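Local atomic coordinates of ESX-1 secretion system protein EccA1 (Mycobacterium tuberculosis, PDB entry 4F3V), a protein that serves in the ESX-1 type VII secretion system of Mycobacterium tuberculosis as a cytosolic ATPase that may power the export of virulence factors. Residues A[65-70]-A[96-101]; A[42-47]-A[76-81]. One frame throughout, in Å; residues are numbered along the deposited sequence.

Overall arrangement
Both interactions lie in the N-terminal, tetratricopeptide-repeat domain of EccA1, in a chain that does not include the ATPase domain, and they belong to one apolar cluster, the centres of the two interactions lying about 8 Å apart. Phe67 of interaction 1 joins them: its CD1 is 3.6 Å from Ile44 CD1 and its CZ 3.7 Å from Met78 CB, so the ring leans on both segments of interaction 2. Val98 adds a second bridge, with CG1 4.0 Å from Ile44 CG2. The segments alternate along the chain, in the order 42-47, 65-70, 76-81, 96-101. Interaction 2 is buried, whereas interaction 1 reaches the surface; both lie well away from the centre of the chain.

Interaction 1. Residues A[65-70]-A[96-101]; sequences RNFGQL and YPVTSP
Ahead of Phe67, whose ring lies against residues 98-101, Arg65 and Asn66 finish a 3-10 turn, and the Asn66 ND2 group is hydrogen-bonded to Ser38 O. Phe67 carries the contact. With CG anti to the backbone N (chi1 178°), its ring extends from the loop and meets Pro101 at about a right angle, side chain to side chain. Pro101 N sits 4.3 Å above the plane of the Phe67 ring, over its centre, and the carbonyl carbon of Ser100 lies over the same face, nearer the rim. On the CD2 side the proline ring closes in, Phe67 CD2 to Pro101 CD being 3.8 Å. The far end, CZ, rests on backbone instead, 3.7 Å from Ser100 N. Val98 CG1 approaches obliquely and more loosely. Gly68 follows at the N-cap position of helix 69-72, its N bound to Asp41 OD1, and the bond from Gln69 N to Asn66 O (3.1 Å) closes the turn. Leu70 then packs back on Ala39. No hydrogen bond crosses the contact; through the phenyl ring the loop between helices 54-62 and 69-72 packs on the link between strand 95-97 and helix 101-115, within a mainly helical tetratricopeptide-repeat domain.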
loop_
_atom_site.group_PDB
_atom_site.type_symbol
_atom_site.label_atom_id
_atom_site.label_comp_id
_atom_site.label_asym_id
_atom_site.label_seq_id
_atom_site.Cartn_x
_atom_site.Cartn_y
_atom_site.Cartn_z
ATOM N N ARG A 65 16.794 4.880 12.247
ATOM C CA ARG A 65 17.533 4.580 13.474
ATOM C C ARG A 65 17.279 5.563 14.596
ATOM O O ARG A 65 17.628 5.281 15.738
ATOM C CB ARG A 65 19.028 4.527 13.211
ATOM C CG ARG A 65 19.441 3.312 12.450
ATOM C CD ARG A 65 20.949 3.404 12.255
ATOM N NE ARG A 65 21.565 2.113 12.056
ATOM C CZ ARG A 65 22.882 1.975 11.883
ATOM N NH1 ARG A 65 23.676 3.054 11.865
ATOM N NH2 ARG A 65 23.384 0.776 11.700
ATOM N N ASN A 66 16.667 6.703 14.269
ATOM C CA ASN A 66 16.330 7.704 15.271
ATOM C C ASN A 66 14.875 7.632 15.721
ATOM O O ASN A 66 14.431 8.474 16.485
ATOM C CB ASN A 66 16.656 9.114 14.772
ATOM C CG ASN A 66 18.138 9.313 14.475
ATOM O OD1 ASN A 66 18.980 8.639 15.036
ATOM N ND2 ASN A 66 18.454 10.267 13.555
ATOM N N PHE A 67 14.148 6.604 15.285
ATOM C CA PHE A 67 12.752 6.462 15.669
ATOM C C PHE A 67 12.636 6.404 17.183
ATOM O O PHE A 67 13.263 5.568 17.814
ATOM C CB PHE A 67 12.148 5.187 15.071
ATOM C CG PHE A 67 10.716 4.955 15.482
ATOM C CD1 PHE A 67 9.674 5.608 14.835
ATOM C CD2 PHE A 67 10.405 4.105 16.516
ATOM C CE1 PHE A 67 8.362 5.404 15.202
ATOM C CE2 PHE A 67 9.078 3.885 16.902
ATOM C CZ PHE A 67 8.051 4.538 16.235
ATOM N N GLY A 68 11.831 7.295 17.751
ATOM C CA GLY A 68 11.580 7.299 19.196
ATOM C C GLY A 68 12.442 8.248 19.996
ATOM O O GLY A 68 12.119 8.532 21.161
ATOM N N GLN A 69 13.531 8.743 19.393
ATOM C CA GLN A 69 14.522 9.539 20.116
ATOM C C GLN A 69 13.976 10.906 20.534
ATOM O O GLN A 69 14.049 11.282 21.705
ATOM C CB GLN A 69 15.797 9.713 19.280
ATOM C CG GLN A 69 16.952 10.300 20.074
ATOM C CD GLN A 69 16.868 11.804 20.237
ATOM O OE1 GLN A 69 16.396 12.544 19.352
ATOM N NE2 GLN A 69 17.340 12.275 21.381
ATOM N N LEU A 70 13.384 11.628 19.596
ATOM C CA LEU A 70 12.870 12.971 19.863
ATOM C C LEU A 70 11.621 12.948 20.738
ATOM O O LEU A 70 11.561 13.651 21.737
ATOM C CB LEU A 70 12.575 13.712 18.529
ATOM C CG LEU A 70 12.023 15.135 18.640
ATOM C CD1 LEU A 70 12.946 15.979 19.533
ATOM C CD2 LEU A 70 11.858 15.720 17.231
ATOM N N TYR A 96 -1.895 1.288 7.965
ATOM C CA TYR A 96 -1.222 0.569 9.040
ATOM C C TYR A 96 -0.695 1.619 10.035
ATOM O O TYR A 96 -0.170 2.643 9.605
ATOM C CB TYR A 96 -0.062 -0.236 8.432
ATOM C CG TYR A 96 0.455 -1.285 9.352
ATOM C CD1 TYR A 96 -0.196 -2.518 9.463
ATOM C CD2 TYR A 96 1.585 -1.052 10.136
ATOM C CE1 TYR A 96 0.255 -3.475 10.350
ATOM C CE2 TYR A 96 2.040 -2.004 11.015
ATOM C CZ TYR A 96 1.376 -3.217 11.119
ATOM O OH TYR A 96 1.856 -4.165 11.984
ATOM N N PRO A 97 -0.868 1.396 11.344
ATOM C CA PRO A 97 -0.393 2.386 12.326
ATOM C C PRO A 97 1.133 2.423 12.489
ATOM O O PRO A 97 1.784 1.382 12.505
ATOM C CB PRO A 97 -1.075 1.934 13.626
ATOM C CG PRO A 97 -1.161 0.451 13.477
ATOM C CD PRO A 97 -1.516 0.251 12.005
ATOM N N VAL A 98 1.694 3.621 12.589
ATOM C CA VAL A 98 3.133 3.781 12.713
ATOM C C VAL A 98 3.419 3.709 14.205
ATOM O O VAL A 98 3.260 4.714 14.917
ATOM C CB VAL A 98 3.617 5.108 12.107
ATOM C CG1 VAL A 98 5.143 5.205 12.119
ATOM C CG2 VAL A 98 3.115 5.265 10.689
ATOM N N THR A 99 3.751 2.512 14.691
ATOM C CA THR A 99 4.140 2.325 16.087
ATOM C C THR A 99 5.550 1.763 16.279
ATOM O O THR A 99 6.019 1.590 17.404
ATOM C CB THR A 99 3.134 1.405 16.780
ATOM O OG1 THR A 99 3.263 0.100 16.244
ATOM C CG2 THR A 99 1.665 1.904 16.559
ATOM N N SER A 100 6.245 1.533 15.180
ATOM C CA SER A 100 7.601 0.992 15.199
ATOM C C SER A 100 8.208 1.213 13.814
ATOM O O SER A 100 7.497 1.555 12.872
ATOM C CB SER A 100 7.537 -0.497 15.481
ATOM O OG SER A 100 6.959 -1.166 14.383
ATOM N N PRO A 101 9.517 0.998 13.664
ATOM C CA PRO A 101 10.146 1.164 12.340
ATOM C C PRO A 101 9.594 0.239 11.256
ATOM O O PRO A 101 9.650 0.584 10.056
ATOM C CB PRO A 101 11.618 0.876 12.627
ATOM C CG PRO A 101 11.791 1.311 14.042
ATOM C CD PRO A 101 10.525 0.805 14.708
#

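Interaction 2. Residues A[42-47]-A[76-81]; sequences AWIGRI and ISMSTL
The 2.9 Å backbone bond from Arg46 N to Ala42 O spans the helical turn that presents Ile44 and Gly45 to Met78 and Leu81. This turn belongs to helix 40-48 of the tetratricopeptide-repeat domain, and the contact is loop-on-helix packing: from residues 76-81, between helix 69-72 and strand 84-86, Met78 and Leu81 pack on one side of the helix. Ile44 supplies its branched side chain. Its CG2 is anti to the backbone N and comes within 3.5 Å of Met78 CE, while Ile44 CB, at 3.7 Å, touches the same methyl; Ile44 CD1 adds a third, looser contact. The two side chains are inclined to each other rather than lying side by side. Bends at chi2 (-64°) and chi3 (-70°) fold the Met78 chain so that its terminal methyl, and not the sulfur, makes the nearest approach to the isoleucine. Met78 also touches Phe11 of helix 2-17, and Leu81 meets Val15 there, so the loop is sandwiched between that helix and helix 40-48. Residues 78-81 have helical backbone angles; with these angles, and a 3.1 Å bond from Leu81 N to Met78 O, both side chains point to the helix. Leu81 O also accepts a hydrogen bond from Arg48 NE. Three residues after Met78, Leu81 CD2 rests 4.0 Å from Gly45 CA, directly against the backbone of the helix.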
loop_
_atom_site.group_PDB
_atom_site.type_symbol
_atom_site.label_atom_id
_atom_site.label_comp_id
_atom_site.label_asym_id
_atom_site.label_seq_id
_atom_site.Cartn_x
_atom_site.Cartn_y
_atom_site.Cartn_z
ATOM N N ALA A 42 9.736 13.698 13.937
ATOM C CA ALA A 42 9.109 14.881 13.345
ATOM C C ALA A 42 8.662 14.664 11.891
ATOM O O ALA A 42 7.655 15.223 11.464
ATOM C CB ALA A 42 10.032 16.101 13.486
ATOM N N TRP A 43 9.411 13.882 11.118
ATOM C CA TRP A 43 8.941 13.465 9.799
ATOM C C TRP A 43 7.660 12.681 9.903
ATOM O O TRP A 43 6.726 12.928 9.136
ATOM C CB TRP A 43 9.986 12.669 9.024
ATOM C CG TRP A 43 11.197 13.473 8.626
ATOM C CD1 TRP A 43 12.469 13.388 9.167
ATOM C CD2 TRP A 43 11.279 14.521 7.617
ATOM N NE1 TRP A 43 13.309 14.282 8.573
ATOM C CE2 TRP A 43 12.644 15.000 7.636
ATOM C CE3 TRP A 43 10.374 15.107 6.747
ATOM C CZ2 TRP A 43 13.081 16.010 6.800
ATOM C CZ3 TRP A 43 10.822 16.119 5.912
ATOM C CH2 TRP A 43 12.153 16.559 5.934
ATOM N N ILE A 44 7.563 11.799 10.894
ATOM C CA ILE A 44 6.335 11.048 11.137
ATOM C C ILE A 44 5.194 11.994 11.596
ATOM O O ILE A 44 4.043 11.826 11.215
ATOM C CB ILE A 44 6.585 9.885 12.139
ATOM C CG1 ILE A 44 7.577 8.879 11.500
ATOM C CG2 ILE A 44 5.281 9.196 12.537
ATOM C CD1 ILE A 44 8.145 7.852 12.479
ATOM N N GLY A 45 5.521 12.961 12.431
ATOM C CA GLY A 45 4.553 14.006 12.824
ATOM C C GLY A 45 3.989 14.721 11.603
ATOM O O GLY A 45 2.780 14.955 11.517
ATOM N N ARG A 46 4.847 15.034 10.630
ATOM C CA ARG A 46 4.389 15.693 9.397
ATOM C C ARG A 46 3.397 14.813 8.637
ATOM O O ARG A 46 2.354 15.308 8.149
ATOM C CB ARG A 46 5.552 16.086 8.499
ATOM C CG ARG A 46 6.373 17.242 9.058
ATOM C CD ARG A 46 7.635 17.508 8.263
ATOM N NE ARG A 46 7.361 17.810 6.863
ATOM C CZ ARG A 46 8.121 18.575 6.069
ATOM N NH1 ARG A 46 9.247 19.134 6.503
ATOM N NH2 ARG A 46 7.754 18.754 4.816
ATOM N N ILE A 47 3.711 13.515 8.557
ATOM C CA ILE A 47 2.807 12.532 7.943
ATOM C C ILE A 47 1.450 12.547 8.653
ATOM O O ILE A 47 0.405 12.584 8.024
ATOM C CB ILE A 47 3.400 11.097 7.978
ATOM C CG1 ILE A 47 4.632 11.011 7.069
ATOM C CG2 ILE A 47 2.339 10.091 7.547
ATOM C CD1 ILE A 47 5.373 9.672 7.095
ATOM N N ILE A 76 7.034 11.043 25.225
ATOM C CA ILE A 76 5.831 10.752 24.423
ATOM C C ILE A 76 6.071 9.473 23.646
ATOM O O ILE A 76 7.121 9.306 23.006
ATOM C CB ILE A 76 5.516 11.910 23.461
ATOM C CG1 ILE A 76 5.076 13.159 24.255
ATOM C CG2 ILE A 76 4.458 11.510 22.403
ATOM C CD1 ILE A 76 4.893 14.405 23.401
ATOM N N SER A 77 5.135 8.536 23.723
ATOM C CA SER A 77 5.176 7.371 22.853
ATOM C C SER A 77 4.725 7.765 21.428
ATOM O O SER A 77 3.742 8.479 21.263
ATOM C CB SER A 77 4.249 6.265 23.381
ATOM O OG SER A 77 4.171 5.237 22.417
ATOM N N MET A 78 5.433 7.301 20.403
ATOM C CA MET A 78 5.052 7.622 19.020
ATOM C C MET A 78 3.656 7.098 18.669
ATOM O O MET A 78 3.002 7.650 17.802
ATOM C CB MET A 78 6.085 7.131 18.002
ATOM C CG MET A 78 7.365 7.963 17.999
ATOM S SD MET A 78 7.065 9.674 17.494
ATOM C CE MET A 78 6.703 9.338 15.784
ATOM N N SER A 79 3.205 6.055 19.360
ATOM C CA SER A 79 1.860 5.524 19.135
ATOM C C SER A 79 0.786 6.524 19.465
ATOM O O SER A 79 -0.306 6.471 18.910
ATOM C CB SER A 79 1.640 4.267 19.964
ATOM O OG SER A 79 2.564 3.286 19.545
ATOM N N THR A 80 1.104 7.438 20.368
ATOM C CA THR A 80 0.157 8.463 20.816
ATOM C C THR A 80 -0.133 9.480 19.695
ATOM O O THR A 80 -1.188 10.097 19.677
ATOM C CB THR A 80 0.711 9.129 22.086
ATOM O OG1 THR A 80 0.760 8.132 23.129
ATOM C CG2 THR A 80 -0.185 10.319 22.550
ATOM N N LEU A 81 0.785 9.648 18.748
ATOM C CA LEU A 81 0.500 10.501 17.583
ATOM C C LEU A 81 -0.605 9.936 16.678
ATOM O O LEU A 81 -1.233 10.687 15.919
ATOM C CB LEU A 81 1.751 10.743 16.753
ATOM C CG LEU A 81 2.656 11.857 17.251
ATOM C CD1 LEU A 81 3.176 11.478 18.637
ATOM C CD2 LEU A 81 3.771 12.109 16.243
#